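Local atomic coordinates of cytochrome C (Thioalkalivibrio paradoxus ARh 1, PDB entry 5N1T), a protein that probably transfers electrons, as other cytochromes c do, through a heme c group bound covalently to the chain. Residues B[33-38]-B[97-102]; B[65-70]-B[78-83]. One frame throughout, in Å; residues are numbered along the deposited sequence.

Contact 1 (B[33-38]-B[97-102]); sequences LLAGNC and QHIAQH. With HEC (heme c), chain F.
A35 meets both H98 and I99, and helix 29-42 and helix 89-101 touch within these two segments by van der Waals contact alone: two of the three pairs are apolar, the third sets a methyl group against the H98 ring, and no hydrogen bond runs across. The methyl CB of A35 points at the other helix and lies 3.8 Å from H98 CD2, reaching the imidazole obliquely, and 4.1 Å from I99 CG1. Alanine suits the place because it brings a single methyl group where the backbones come nearest, the CA atoms of A35 and I99 being 6.7 Å apart. H98 has CG anti to its backbone N (chi1 -170°), which carries the imidazole across to the alanine methyl. A second apolar pair lies one helical turn further on, where C38 SG and I99 CD1 are 3.9 Å apart. I99 has CG1 anti to its carbonyl carbon (chi1 -70°), which carries the long branch between A35 and the heme edge.

The local axes approach to 9.6 Å and cross at -65°. This oblique pairing of the first and last helices is a hallmark of the cytochrome c fold, and here it brings the last helix against the helix that carries the CXXCH heme-binding motif. The motif runs from C38 through C41 to H42, the axial ligand of the iron.

The bond to the cofactor is of a different kind. C38 SG is bonded covalently to heme CAB, the carbon of a former vinyl group, in a thioether that calls for a cysteine thiol. I99 CD1 lies 3.8 Å from heme CMB, and an apolar branch suits a place beside a heme methyl and a thioether sulfur.

H98 also packs on A32 and Y39 and has the H102 ring as a secondary neighbour, whereas a chain of another protein packs on L33 and hydrogen-bonds the N37 amide.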
# COMPACT_ATOMS: atom_id res chain seq x y z
N LEU B 33 16.56 -20.84 23.94
CA LEU B 33 15.80 -20.64 22.71
C LEU B 33 14.32 -20.59 22.98
O LEU B 33 13.63 -19.76 22.37
CB LEU B 33 16.11 -21.72 21.66
CG LEU B 33 17.54 -21.70 21.13
CD1 LEU B 33 17.81 -22.84 20.15
CD2 LEU B 33 17.88 -20.34 20.51
N LEU B 34 13.85 -21.43 23.91
CA LEU B 34 12.44 -21.45 24.34
C LEU B 34 12.07 -20.14 24.96
O LEU B 34 10.97 -19.62 24.71
CB LEU B 34 12.14 -22.59 25.31
CG LEU B 34 12.13 -24.01 24.72
CD1 LEU B 34 12.16 -25.00 25.87
CD2 LEU B 34 10.94 -24.31 23.80
N ALA B 35 13.02 -19.57 25.71
CA ALA B 35 12.80 -18.35 26.48
C ALA B 35 13.06 -17.07 25.67
O ALA B 35 12.31 -16.09 25.81
CB ALA B 35 13.66 -18.38 27.73
N GLY B 36 14.10 -17.08 24.83
CA GLY B 36 14.55 -15.90 24.05
C GLY B 36 13.45 -15.08 23.36
O GLY B 36 13.50 -13.83 23.33
N ASN B 37 12.45 -15.81 22.84
CA ASN B 37 11.35 -15.23 22.11
C ASN B 37 10.45 -14.36 22.99
O ASN B 37 9.87 -13.38 22.53
CB ASN B 37 10.58 -16.33 21.38
CG ASN B 37 11.32 -16.81 20.12
OD1 ASN B 37 11.56 -16.04 19.20
ND2 ASN B 37 11.68 -18.09 20.09
N CYS B 38 10.39 -14.69 24.27
CA CYS B 38 9.62 -13.88 25.23
C CYS B 38 10.18 -12.49 25.33
O CYS B 38 9.42 -11.54 25.55
CB CYS B 38 9.63 -14.52 26.62
SG CYS B 38 9.25 -16.27 26.58
N GLN B 97 11.78 -21.37 34.56
CA GLN B 97 13.09 -21.45 35.19
C GLN B 97 14.07 -20.43 34.60
O GLN B 97 14.50 -19.51 35.30
CB GLN B 97 13.65 -22.87 35.01
CG GLN B 97 14.79 -23.23 35.95
CD GLN B 97 15.71 -24.29 35.38
OE1 GLN B 97 16.93 -24.08 35.28
NE2 GLN B 97 15.15 -25.43 35.00
N HIS B 98 14.38 -20.60 33.32
CA HIS B 98 15.36 -19.77 32.61
C HIS B 98 15.15 -18.24 32.73
O HIS B 98 16.13 -17.51 32.92
CB HIS B 98 15.45 -20.22 31.15
CG HIS B 98 16.59 -19.61 30.40
ND1 HIS B 98 17.74 -20.32 30.10
CD2 HIS B 98 16.75 -18.36 29.89
CE1 HIS B 98 18.56 -19.52 29.43
NE2 HIS B 98 17.99 -18.33 29.30
N ILE B 99 13.91 -17.77 32.67
CA ILE B 99 13.68 -16.32 32.81
C ILE B 99 13.99 -15.82 34.23
O ILE B 99 14.73 -14.85 34.39
CB ILE B 99 12.31 -15.86 32.25
CG1 ILE B 99 12.32 -15.97 30.72
CG2 ILE B 99 11.99 -14.43 32.64
CD1 ILE B 99 10.94 -16.17 30.12
N ALA B 100 13.46 -16.52 35.24
CA ALA B 100 13.72 -16.19 36.65
C ALA B 100 15.20 -16.33 37.09
O ALA B 100 15.72 -15.45 37.80
CB ALA B 100 12.81 -17.01 37.55
N GLN B 101 15.86 -17.41 36.65
CA GLN B 101 17.28 -17.67 36.91
C GLN B 101 18.14 -16.52 36.36
O GLN B 101 19.05 -16.04 37.04
CB GLN B 101 17.70 -19.06 36.35
CG GLN B 101 19.13 -19.54 36.63
N HIS B 102 17.81 -16.05 35.15
CA HIS B 102 18.57 -15.02 34.40
C HIS B 102 18.17 -13.58 34.75
O HIS B 102 17.11 -13.32 35.34
CB HIS B 102 18.46 -15.25 32.87
CG HIS B 102 19.33 -16.37 32.35
ND1 HIS B 102 19.27 -17.66 32.85
CD2 HIS B 102 20.26 -16.38 31.37
CE1 HIS B 102 20.15 -18.41 32.21
NE2 HIS B 102 20.76 -17.67 31.30
OXT HIS B 102 18.93 -12.65 34.45
FE HEC F . 3.93 -12.52 27.44
CHA HEC F . 1.59 -11.11 29.61
CHB HEC F . 5.16 -14.37 30.00
CHC HEC F . 5.83 -14.36 25.17
CHD HEC F . 3.01 -10.37 25.02
NA HEC F . 3.43 -12.71 29.46
C1A HEC F . 2.52 -12.07 30.20
C2A HEC F . 2.47 -12.42 31.64
C3A HEC F . 3.54 -13.42 31.75
C4A HEC F . 4.04 -13.50 30.35
CMA HEC F . 4.04 -14.21 32.92
CAA HEC F . 1.56 -11.87 32.71
CBA HEC F . 2.37 -10.67 33.23
CGA HEC F . 1.77 -9.95 34.42
O1A HEC F . 0.57 -10.10 34.75
O2A HEC F . 2.51 -9.17 35.07
NB HEC F . 5.26 -14.12 27.56
C1B HEC F . 5.65 -14.73 28.70
C2B HEC F . 6.62 -15.83 28.56
C3B HEC F . 6.83 -15.87 27.12
C4B HEC F . 5.95 -14.76 26.58
CMB HEC F . 7.23 -16.73 29.60
CAB HEC F . 7.74 -16.91 26.56
CBB HEC F . 8.09 -17.15 25.15
NC HEC F . 4.38 -12.39 25.41
C1C HEC F . 5.17 -13.16 24.64
C2C HEC F . 5.27 -12.74 23.20
C3C HEC F . 4.39 -11.55 23.19
C4C HEC F . 3.93 -11.43 24.58
CMC HEC F . 6.06 -13.40 22.11
CAC HEC F . 4.00 -10.54 22.15
CBC HEC F . 4.36 -10.59 20.72
ND HEC F . 2.53 -11.01 27.33
C1D HEC F . 2.24 -10.27 26.27
C2D HEC F . 1.16 -9.28 26.47
C3D HEC F . 0.75 -9.51 27.86
C4D HEC F . 1.66 -10.59 28.26
CMD HEC F . 0.62 -8.26 25.52
CAD HEC F . -0.32 -8.85 28.67
CBD HEC F . -1.41 -9.92 28.68
CGD HEC F . -2.29 -9.96 27.45
O1D HEC F . -3.04 -8.99 27.20
O2D HEC F . -2.27 -10.99 26.74

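Contact 2 (B[65-70]-B[78-83]); sequences ETMLAF and TVMQRQ. With HEC (heme c), chain F.
F70, near the end of helix 60-72, and Q81, in the first turn of helix 80-84, bring their backbones together, with CA atoms 4.9 Å apart. At this point Q81 CG lies 3.4 Å from F70 O. Beyond CG the glutamine chain is extended, and its NE2 is hydrogen-bonded to R71 O, so the side chain runs past F70 O to the backbone of R71, tying helix 80-84 to the end of helix 60-72 at a partly exposed margin.

Inside, M80 CB stands over one face of the F70 ring, 3.6 Å from its centroid, in a CH-pi contact. M80 SD lies obliquely to the same ring as a Met-aromatic partner, while the ring's edge is turned to the heme: CE2 is 3.6 Å from heme C2A, which lies in the ring plane. Phenylalanine suits the position because a flat ring can offer a face to M80 and an edge to the porphyrin at once. M80 bends at chi2 (-60°) and chi3 (-47°), which brings SD to the iron at 2.3 Å, and H42 NE2 is the other axial ligand. M67 SD touches M80 CE at 3.7 Å, an apolar and pliable neighbour for the ligand methyl.

Next to M80 the chain binds a heme propionate. T78 donates from N to O2D (2.9 Å); V79 N and M80 N add weak bonds to O2D. V79 is the N-cap of helix 80-84, so the propionate lies at a helix start, which would favour its negative charge.

R75, in the loop between the two helices, packs on F70 and also hydrogen-bonds the heme. F70, M67 and M80 place helix 60-72 and helix 80-84 on the methionine side of the cofactor.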
# COMPACT_ATOMS: atom_id res chain seq x y z
N GLU B 65 2.83 -20.72 36.36
CA GLU B 65 1.47 -20.89 36.83
C GLU B 65 0.53 -20.04 35.98
O GLU B 65 -0.61 -20.43 35.77
CB GLU B 65 1.34 -20.60 38.34
N THR B 66 1.03 -18.91 35.46
CA THR B 66 0.21 -18.02 34.60
C THR B 66 0.28 -18.30 33.09
O THR B 66 -0.70 -18.08 32.38
CB THR B 66 0.35 -16.51 34.92
OG1 THR B 66 1.73 -16.15 34.99
CG2 THR B 66 -0.35 -16.19 36.28
N MET B 67 1.42 -18.81 32.63
CA MET B 67 1.52 -19.41 31.30
C MET B 67 0.36 -20.38 31.14
O MET B 67 -0.48 -20.20 30.25
CB MET B 67 2.83 -20.17 31.12
CG MET B 67 4.06 -19.31 30.94
SD MET B 67 3.98 -18.41 29.40
CE MET B 67 4.86 -19.54 28.33
N LEU B 68 0.30 -21.36 32.04
CA LEU B 68 -0.72 -22.41 32.02
C LEU B 68 -2.12 -21.83 32.16
O LEU B 68 -3.05 -22.34 31.51
CB LEU B 68 -0.48 -23.47 33.10
CG LEU B 68 0.90 -24.15 33.14
CD1 LEU B 68 1.26 -24.48 34.58
CD2 LEU B 68 1.00 -25.40 32.26
N ALA B 69 -2.24 -20.77 32.98
CA ALA B 69 -3.51 -20.03 33.18
C ALA B 69 -4.01 -19.36 31.89
O ALA B 69 -5.23 -19.35 31.61
CB ALA B 69 -3.36 -18.99 34.29
N PHE B 70 -3.07 -18.80 31.12
CA PHE B 70 -3.37 -18.17 29.84
C PHE B 70 -3.72 -19.26 28.84
O PHE B 70 -4.71 -19.14 28.10
CB PHE B 70 -2.16 -17.40 29.33
CG PHE B 70 -1.99 -16.02 29.93
CD1 PHE B 70 -3.05 -15.13 30.03
CD2 PHE B 70 -0.72 -15.59 30.35
CE1 PHE B 70 -2.86 -13.85 30.55
CE2 PHE B 70 -0.52 -14.32 30.87
CZ PHE B 70 -1.59 -13.44 30.97
N THR B 78 -4.94 -10.99 25.49
CA THR B 78 -5.04 -10.47 24.11
C THR B 78 -4.24 -11.32 23.16
O THR B 78 -4.68 -11.54 22.05
CB THR B 78 -4.61 -9.01 23.94
OG1 THR B 78 -3.50 -8.73 24.80
CG2 THR B 78 -5.73 -8.09 24.27
N VAL B 79 -3.09 -11.81 23.60
CA VAL B 79 -2.21 -12.62 22.75
C VAL B 79 -1.50 -13.76 23.51
O VAL B 79 -0.96 -14.67 22.89
CB VAL B 79 -1.16 -11.74 22.05
CG1 VAL B 79 -0.10 -11.23 23.03
CG2 VAL B 79 -0.59 -12.45 20.83
N MET B 80 -1.52 -13.70 24.84
CA MET B 80 -0.80 -14.70 25.63
C MET B 80 -1.23 -16.15 25.47
O MET B 80 -0.38 -17.03 25.51
CB MET B 80 -0.64 -14.32 27.09
CG MET B 80 0.57 -13.39 27.34
SD MET B 80 2.25 -13.95 26.91
CE MET B 80 2.33 -15.60 27.58
N GLN B 81 -2.52 -16.41 25.30
CA GLN B 81 -2.96 -17.76 24.96
C GLN B 81 -2.42 -18.22 23.59
O GLN B 81 -2.01 -19.38 23.45
CB GLN B 81 -4.47 -17.89 24.99
CG GLN B 81 -4.96 -19.32 24.75
CD GLN B 81 -6.47 -19.40 24.86
OE1 GLN B 81 -7.18 -18.47 24.47
NE2 GLN B 81 -6.98 -20.50 25.42
N ARG B 82 -2.44 -17.32 22.60
CA ARG B 82 -1.93 -17.68 21.28
C ARG B 82 -0.49 -18.17 21.41
O ARG B 82 -0.13 -19.20 20.84
CB ARG B 82 -2.11 -16.55 20.26
CG ARG B 82 -3.52 -16.56 19.64
CD ARG B 82 -3.75 -15.43 18.69
NE ARG B 82 -4.06 -14.19 19.37
CZ ARG B 82 -3.99 -12.98 18.80
NH1 ARG B 82 -3.58 -12.86 17.54
NH2 ARG B 82 -4.29 -11.89 19.48
N GLN B 83 0.28 -17.47 22.24
CA GLN B 83 1.67 -17.78 22.47
C GLN B 83 1.81 -19.00 23.40
O GLN B 83 2.40 -20.02 23.00
CB GLN B 83 2.40 -16.55 23.03
CG GLN B 83 2.78 -15.48 22.01
CD GLN B 83 3.78 -16.02 21.01
OE1 GLN B 83 4.87 -16.44 21.38
NE2 GLN B 83 3.41 -16.02 19.72
FE HEC F . 3.93 -12.52 27.44
CHA HEC F . 1.59 -11.11 29.61
CHB HEC F . 5.16 -14.37 30.00
CHC HEC F . 5.83 -14.36 25.17
CHD HEC F . 3.01 -10.37 25.02
NA HEC F . 3.43 -12.71 29.46
C1A HEC F . 2.52 -12.07 30.20
C2A HEC F . 2.47 -12.42 31.64
C3A HEC F . 3.54 -13.42 31.75
C4A HEC F . 4.04 -13.50 30.35
CMA HEC F . 4.04 -14.21 32.92
CAA HEC F . 1.56 -11.87 32.71
CBA HEC F . 2.37 -10.67 33.23
CGA HEC F . 1.77 -9.95 34.42
O1A HEC F . 0.57 -10.10 34.75
O2A HEC F . 2.51 -9.17 35.07
NB HEC F . 5.26 -14.12 27.56
C1B HEC F . 5.65 -14.73 28.70
C2B HEC F . 6.62 -15.83 28.56
C3B HEC F . 6.83 -15.87 27.12
C4B HEC F . 5.95 -14.76 26.58
CMB HEC F . 7.23 -16.73 29.60
CAB HEC F . 7.74 -16.91 26.56
CBB HEC F . 8.09 -17.15 25.15
NC HEC F . 4.38 -12.39 25.41
C1C HEC F . 5.17 -13.16 24.64
C2C HEC F . 5.27 -12.74 23.20
C3C HEC F . 4.39 -11.55 23.19
C4C HEC F . 3.93 -11.43 24.58
CMC HEC F . 6.06 -13.40 22.11
CAC HEC F . 4.00 -10.54 22.15
CBC HEC F . 4.36 -10.59 20.72
ND HEC F . 2.53 -11.01 27.33
C1D HEC F . 2.24 -10.27 26.27
C2D HEC F . 1.16 -9.28 26.47
C3D HEC F . 0.75 -9.51 27.86
C4D HEC F . 1.66 -10.59 28.26
CMD HEC F . 0.62 -8.26 25.52
CAD HEC F . -0.32 -8.85 28.67
CBD HEC F . -1.41 -9.92 28.68
CGD HEC F . -2.29 -9.96 27.45
O1D HEC F . -3.04 -8.99 27.20
O2D HEC F . -2.27 -10.99 26.74

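In the fold
Contact 1 and contact 2 lie on opposite sides of the chain's centre, with their own centres 15 Å apart, and they do not touch: their nearest atoms are about 6 Å from each other. The heme joins them. Contact 1 lies at the edge where C38 is attached, the side chain of C38 being about 5 Å from that of H42, and contact 2 supplies the other axial ligand. One heme methyl, CMB, is approached from both, by I99 of contact 1 and M67 of contact 2. In sequence, both segments of contact 2 fall between 33-38 and 97-102, the two segments of contact 1.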